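Local coordinates for protein motility-associated killing factor MakB (Vibrio cholerae serotype O1, PDB 6W1W) that is probably one component of a tripartite cytotoxin related to alpha-pore-forming toxins, acting with partner proteins on target membranes, at residues Met15-Asp18 with Val19-Phe23; Glu123-Gln126 with Val127-Ser131. All coordinates share one frame; numbering follows the deposited sequence.

Interaction 1 (Met15-Asp18 with Val19-Phe23); sequences MLTD and VYTDF
Val19 sits one turn on from Met15 in the alpha helix 9-35, part of the helical bundle of this alpha-pore-forming-toxin-like protein, and its N-H bonds to Met15 O at 3.2 Å. The Val19 branches flank the preceding turn: CG1 lies 3.4 Å from Met15 O, while CG2 faces Leu16 O and, more loosely, Leu16 CD1 at 4.4 Å. These two compact aliphatic residues suit a buried place, where Leu16 packs on Leu283 and Phe329. Tyr20 follows, its N bonded to Leu16 O at 3.0 Å with a somewhat bent N-H...O angle of 143°. Its CG is anti to the backbone N (chi1 178°), which swings the ring out from the preceding turn toward Leu186 and Ile333, leaving CB nearest the Leu16 and Thr17 carbonyl oxygens. Tyrosine suits a partly exposed site: its ring packs on apolar neighbours and its hydroxyl tolerates a position near solvent. Thr21 then uses both its donors on one acceptor: N reaches Thr17 O almost straight, and OG1 adds a weak bond at 3.2 Å. With OG1 beside its own backbone N (chi1 -71°), the hydroxyl is turned back to that carbonyl, a common helical solution for threonine, and it also comes 3.9 Å from Thr17 CG2, the methyl of the threonine one turn earlier. Asp22 closes the walk: its carboxylate is weakly bonded to Ser279, while its backbone continues the ladder, Asp22 N bonding to Asp18 O at 3.0 Å.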
HETATM    1  N   MSE A  15     -14.796  -3.547   1.671  1.00146.38           N
HETATM    2  CA  MSE A  15     -14.270  -2.944   0.448  1.00140.50           C
HETATM    3  C   MSE A  15     -13.522  -1.657   0.761  1.00134.37           C
HETATM    4  O   MSE A  15     -12.571  -1.300   0.067  1.00145.31           O
HETATM    5  CB  MSE A  15     -15.391  -2.669  -0.554  1.00155.29           C
HETATM    6  CG  MSE A  15     -16.196  -3.902  -0.917  1.00193.03           C
HETATM    7 SE   MSE A  15     -17.232  -3.682  -2.552  1.00230.66          SE
HETATM    8  CE  MSE A  15     -18.216  -5.365  -2.519  1.00231.59           C
ATOM      9  N   LEU A  16     -13.960  -0.956   1.811  1.00121.40           N
ATOM     10  CA  LEU A  16     -13.187   0.177   2.307  1.00119.81           C
ATOM     11  C   LEU A  16     -11.836  -0.276   2.846  1.00122.18           C
ATOM     12  O   LEU A  16     -10.810   0.373   2.603  1.00117.98           O
ATOM     13  CB  LEU A  16     -13.969   0.924   3.389  1.00112.73           C
ATOM     14  CG  LEU A  16     -14.754   2.173   2.973  1.00107.23           C
ATOM     15  CD1 LEU A  16     -14.003   2.959   1.904  1.00 97.55           C
ATOM     16  CD2 LEU A  16     -16.159   1.821   2.516  1.00107.03           C
ATOM     17  N   THR A  17     -11.812  -1.390   3.578  1.00127.57           N
ATOM     18  CA  THR A  17     -10.548  -1.882   4.115  1.00128.41           C
ATOM     19  C   THR A  17      -9.632  -2.379   3.002  1.00123.95           C
ATOM     20  O   THR A  17      -8.419  -2.145   3.039  1.00120.17           O
ATOM     21  CB  THR A  17     -10.814  -2.986   5.142  1.00116.65           C
ATOM     22  OG1 THR A  17     -11.354  -2.402   6.334  1.00111.72           O
ATOM     23  CG2 THR A  17      -9.533  -3.742   5.481  1.00103.02           C
ATOM     24  N   ASP A  18     -10.199  -3.043   1.990  1.00125.30           N
ATOM     25  CA  ASP A  18      -9.375  -3.595   0.921  1.00131.84           C
ATOM     26  C   ASP A  18      -8.699  -2.504   0.099  1.00132.82           C
ATOM     27  O   ASP A  18      -7.562  -2.690  -0.346  1.00135.69           O
ATOM     28  CB  ASP A  18     -10.211  -4.507   0.023  1.00132.05           C
ATOM     29  CG  ASP A  18     -10.254  -5.939   0.526  1.00134.97           C
ATOM     30  OD1 ASP A  18      -9.798  -6.184   1.664  1.00134.84           O
ATOM     31  OD2 ASP A  18     -10.731  -6.821  -0.217  1.00134.79           O
ATOM     32  N   VAL A  19      -9.365  -1.366  -0.112  1.00132.04           N
ATOM     33  CA  VAL A  19      -8.701  -0.261  -0.798  1.00130.24           C
ATOM     34  C   VAL A  19      -7.762   0.489   0.134  1.00126.10           C
ATOM     35  O   VAL A  19      -6.816   1.134  -0.338  1.00131.73           O
ATOM     36  CB  VAL A  19      -9.718   0.708  -1.425  1.00123.33           C
ATOM     37  CG1 VAL A  19     -10.602  -0.019  -2.432  1.00115.25           C
ATOM     38  CG2 VAL A  19     -10.559   1.380  -0.353  1.00116.00           C
ATOM     39  N   TYR A  20      -7.996   0.419   1.446  1.00112.01           N
ATOM     40  CA  TYR A  20      -7.049   0.972   2.410  1.00123.38           C
ATOM     41  C   TYR A  20      -5.809   0.094   2.510  1.00130.12           C
ATOM     42  O   TYR A  20      -4.678   0.594   2.502  1.00131.15           O
ATOM     43  CB  TYR A  20      -7.730   1.122   3.772  1.00131.98           C
ATOM     44  CG  TYR A  20      -6.849   1.642   4.892  1.00129.39           C
ATOM     45  CD1 TYR A  20      -6.029   2.749   4.712  1.00130.50           C
ATOM     46  CD2 TYR A  20      -6.872   1.043   6.145  1.00128.38           C
ATOM     47  CE1 TYR A  20      -5.237   3.229   5.748  1.00138.96           C
ATOM     48  CE2 TYR A  20      -6.087   1.515   7.183  1.00135.83           C
ATOM     49  CZ  TYR A  20      -5.272   2.605   6.983  1.00134.29           C
ATOM     50  OH  TYR A  20      -4.493   3.069   8.024  1.00107.31           O
ATOM     51  N   THR A  21      -6.006  -1.225   2.602  1.00128.02           N
ATOM     52  CA  THR A  21      -4.882  -2.158   2.609  1.00124.77           C
ATOM     53  C   THR A  21      -4.025  -1.992   1.360  1.00139.05           C
ATOM     54  O   THR A  21      -2.796  -1.878   1.444  1.00145.53           O
ATOM     55  CB  THR A  21      -5.397  -3.596   2.722  1.00122.21           C
ATOM     56  OG1 THR A  21      -5.904  -3.822   4.043  1.00123.80           O
ATOM     57  CG2 THR A  21      -4.285  -4.602   2.413  1.00116.29           C
ATOM     58  N   ASP A  22      -4.662  -1.960   0.186  1.00140.29           N
ATOM     59  CA  ASP A  22      -3.928  -1.773  -1.059  1.00142.46           C
ATOM     60  C   ASP A  22      -3.348  -0.374  -1.195  1.00129.70           C
ATOM     61  O   ASP A  22      -2.495  -0.157  -2.061  1.00118.90           O
ATOM     62  CB  ASP A  22      -4.830  -2.082  -2.255  1.00153.53           C
ATOM     63  CG  ASP A  22      -5.114  -3.561  -2.392  1.00165.80           C
ATOM     64  OD1 ASP A  22      -6.303  -3.946  -2.440  1.00165.45           O
ATOM     65  OD2 ASP A  22      -4.141  -4.343  -2.428  1.00171.01           O
ATOM     66  N   PHE A  23      -3.786   0.573  -0.367  1.00125.46           N
ATOM     67  CA  PHE A  23      -3.133   1.875  -0.327  1.00124.61           C
ATOM     68  C   PHE A  23      -1.876   1.828   0.532  1.00141.66           C
ATOM     69  O   PHE A  23      -0.827   2.349   0.139  1.00153.68           O
ATOM     70  CB  PHE A  23      -4.096   2.933   0.208  1.00123.32           C
ATOM     71  CG  PHE A  23      -4.209   4.145  -0.665  1.00137.96           C
ATOM     72  CD1 PHE A  23      -3.222   5.120  -0.656  1.00147.73           C
ATOM     73  CD2 PHE A  23      -5.309   4.316  -1.493  1.00132.57           C
ATOM     74  CE1 PHE A  23      -3.333   6.239  -1.464  1.00161.10           C
ATOM     75  CE2 PHE A  23      -5.423   5.431  -2.300  1.00138.41           C
ATOM     76  CZ  PHE A  23      -4.436   6.392  -2.287  1.00157.47           C
TER

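Interaction 2 (Glu123-Gln126 with Val127-Ser131); sequences EAQQ and VFTKS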
ATOM      1  N   GLU A 123     -11.305   7.337 -12.343  1.00138.95           N
ATOM      2  CA  GLU A 123     -10.099   8.069 -12.712  1.00135.75           C
ATOM      3  C   GLU A 123      -8.964   7.805 -11.732  1.00135.16           C
ATOM      4  O   GLU A 123      -7.792   7.829 -12.122  1.00143.73           O
ATOM      5  CB  GLU A 123     -10.387   9.569 -12.799  1.00143.50           C
ATOM      6  CG  GLU A 123     -11.309   9.949 -13.950  1.00158.22           C
ATOM      7  CD  GLU A 123     -11.421  11.449 -14.140  1.00165.08           C
ATOM      8  OE1 GLU A 123     -10.814  12.204 -13.348  1.00165.25           O
ATOM      9  OE2 GLU A 123     -12.117  11.871 -15.088  1.00163.14           O
ATOM     10  N   ALA A 124      -9.286   7.543 -10.466  1.00137.12           N
ATOM     11  CA  ALA A 124      -8.242   7.189  -9.513  1.00147.42           C
ATOM     12  C   ALA A 124      -7.634   5.832  -9.833  1.00153.23           C
ATOM     13  O   ALA A 124      -6.460   5.592  -9.529  1.00160.61           O
ATOM     14  CB  ALA A 124      -8.794   7.189  -8.089  1.00155.86           C
ATOM     15  N   GLN A 125      -8.414   4.933 -10.437  1.00148.58           N
ATOM     16  CA  GLN A 125      -7.886   3.615 -10.766  1.00148.35           C
ATOM     17  C   GLN A 125      -6.885   3.685 -11.912  1.00144.36           C
ATOM     18  O   GLN A 125      -5.969   2.859 -11.980  1.00165.36           O
ATOM     19  CB  GLN A 125      -9.028   2.662 -11.122  1.00148.33           C
ATOM     20  CG  GLN A 125      -8.611   1.207 -11.272  1.00143.66           C
ATOM     21  CD  GLN A 125      -9.760   0.311 -11.694  1.00140.50           C
ATOM     22  OE1 GLN A 125      -9.591  -0.899 -11.856  1.00138.60           O
ATOM     23  NE2 GLN A 125     -10.937   0.901 -11.875  1.00135.14           N
ATOM     24  N   GLN A 126      -7.041   4.654 -12.817  1.00129.56           N
ATOM     25  CA  GLN A 126      -6.135   4.744 -13.955  1.00133.72           C
ATOM     26  C   GLN A 126      -4.794   5.346 -13.562  1.00124.48           C
ATOM     27  O   GLN A 126      -3.781   5.063 -14.209  1.00132.92           O
ATOM     28  CB  GLN A 126      -6.780   5.563 -15.070  1.00133.47           C
ATOM     29  CG  GLN A 126      -8.080   4.980 -15.600  1.00138.34           C
ATOM     30  CD  GLN A 126      -8.883   5.993 -16.384  1.00149.41           C
ATOM     31  OE1 GLN A 126      -9.865   5.655 -17.049  1.00158.54           O
ATOM     32  NE2 GLN A 126      -8.470   7.252 -16.308  1.00142.79           N
ATOM     33  N   VAL A 127      -4.765   6.172 -12.514  1.00115.83           N
ATOM     34  CA  VAL A 127      -3.501   6.736 -12.057  1.00124.04           C
ATOM     35  C   VAL A 127      -2.595   5.638 -11.515  1.00130.91           C
ATOM     36  O   VAL A 127      -1.387   5.628 -11.775  1.00142.01           O
ATOM     37  CB  VAL A 127      -3.752   7.834 -11.011  1.00123.53           C
ATOM     38  CG1 VAL A 127      -2.438   8.485 -10.611  1.00110.91           C
ATOM     39  CG2 VAL A 127      -4.719   8.873 -11.557  1.00131.54           C
ATOM     40  N   PHE A 128      -3.162   4.690 -10.761  1.00121.21           N
ATOM     41  CA  PHE A 128      -2.360   3.585 -10.244  1.00130.28           C
ATOM     42  C   PHE A 128      -1.928   2.638 -11.357  1.00123.92           C
ATOM     43  O   PHE A 128      -0.802   2.127 -11.340  1.00125.26           O
ATOM     44  CB  PHE A 128      -3.135   2.829  -9.167  1.00131.65           C
ATOM     45  CG  PHE A 128      -3.243   3.573  -7.862  1.00132.26           C
ATOM     46  CD1 PHE A 128      -4.252   3.281  -6.959  1.00125.94           C
ATOM     47  CD2 PHE A 128      -2.332   4.569  -7.542  1.00131.66           C
ATOM     48  CE1 PHE A 128      -4.355   3.971  -5.762  1.00117.88           C
ATOM     49  CE2 PHE A 128      -2.425   5.265  -6.345  1.00112.27           C
ATOM     50  CZ  PHE A 128      -3.438   4.966  -5.453  1.00111.37           C
ATOM     51  N   THR A 129      -2.802   2.395 -12.336  1.00115.93           N
ATOM     52  CA  THR A 129      -2.442   1.509 -13.436  1.00126.01           C
ATOM     53  C   THR A 129      -1.267   2.063 -14.232  1.00119.81           C
ATOM     54  O   THR A 129      -0.481   1.297 -14.800  1.00120.69           O
ATOM     55  CB  THR A 129      -3.649   1.283 -14.349  1.00126.04           C
ATOM     56  OG1 THR A 129      -4.796   0.957 -13.554  1.00131.87           O
ATOM     57  CG2 THR A 129      -3.382   0.135 -15.313  1.00118.94           C
ATOM     58  N   LYS A 130      -1.118   3.387 -14.269  1.00107.55           N
ATOM     59  CA  LYS A 130       0.027   3.964 -14.959  1.00113.74           C
ATOM     60  C   LYS A 130       1.293   3.856 -14.117  1.00120.29           C
ATOM     61  O   LYS A 130       2.352   3.474 -14.628  1.00129.33           O
ATOM     62  CB  LYS A 130      -0.263   5.418 -15.332  1.00113.28           C
ATOM     63  CG  LYS A 130       0.681   5.971 -16.385  1.00123.75           C
ATOM     64  CD  LYS A 130       0.388   7.428 -16.684  1.00127.91           C
ATOM     65  CE  LYS A 130       0.493   8.269 -15.425  1.00124.62           C
ATOM     66  NZ  LYS A 130       0.329   9.724 -15.698  1.00126.57           N
ATOM     67  N   SER A 131       1.199   4.162 -12.821  1.00114.89           N
ATOM     68  CA  SER A 131       2.359   4.058 -11.941  1.00116.18           C
ATOM     69  C   SER A 131       2.790   2.613 -11.708  1.00113.64           C
ATOM     70  O   SER A 131       3.955   2.370 -11.367  1.00106.24           O
ATOM     71  CB  SER A 131       2.061   4.735 -10.606  1.00116.10           C
ATOM     72  OG  SER A 131       0.860   4.240 -10.048  1.00129.87           O
TER
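Thr129 reaches back one helical turn to Gln125 and grips its carbonyl oxygen twice, by OG1 at 2.7 Å and by N at 3.2 Å. The two donors approach Gln125 O from opposite faces of the carbonyl plane, the hydroxyl tilted 29° out of it. Holding OG1 beside the Thr129 backbone N (chi1 -48°) is what brings the hydroxyl within bonding distance, so threonine satisfies its own polar group on this partly exposed surface. Close packing belongs to the neighbouring face. Phe128 is buried, and Ala124 O lies over one face of its ring, 4.1 Å from CG; at position 124 the small methyl fits a buried spot, while the ring of Phe128 packs on Ile276 and Phe65. Gln125 lies at the boundary, its side chain resting on Leu280 and Pro281.

The opposite character appears at Glu123, Gln126 and Lys130, which are exposed. Their side chains make little contact across this turn, and the backbone does the linking: Lys130 N bonds to Gln126 O at 3.1 Å, whereas Val127 N makes a weak bond, 3.5 Å, to Glu123 O. Val127 is intermediate: its CG2 passes 3.3 Å from Glu123 O. Lys130 is long enough to leave the turn altogether: CG anti to the backbone N (chi1 -163°) sends the chain away, and its NZ forms a salt bridge with Glu64. Phe128 and Ala124 on the buried side, against Glu123, Gln126 and Lys130 on the outer, make this an amphipathic alpha helix, here the long helix 100-151 of the bundle.

Interaction 1 precedes interaction 2 in the chain by about 100 residues, and they belong to two helices, 9-35 and 100-151, whose turns face each other in the bundle; their centres lie 15 Å apart. They meet directly through aromatic rings: Phe23 CZ is 3.6 Å from Phe128 CZ, and the rings pack edge-to-face, with Phe73 also against Phe23. Helix 276-302 bridges the two, since Ile276 touches both Asp22 and Phe128, while Ser279 and Leu280 lie on the side of interaction 1 and interaction 2 respectively. Each turn thus offers one buried aromatic to a shared core, and the joint is plain interhelical packing within the bundle.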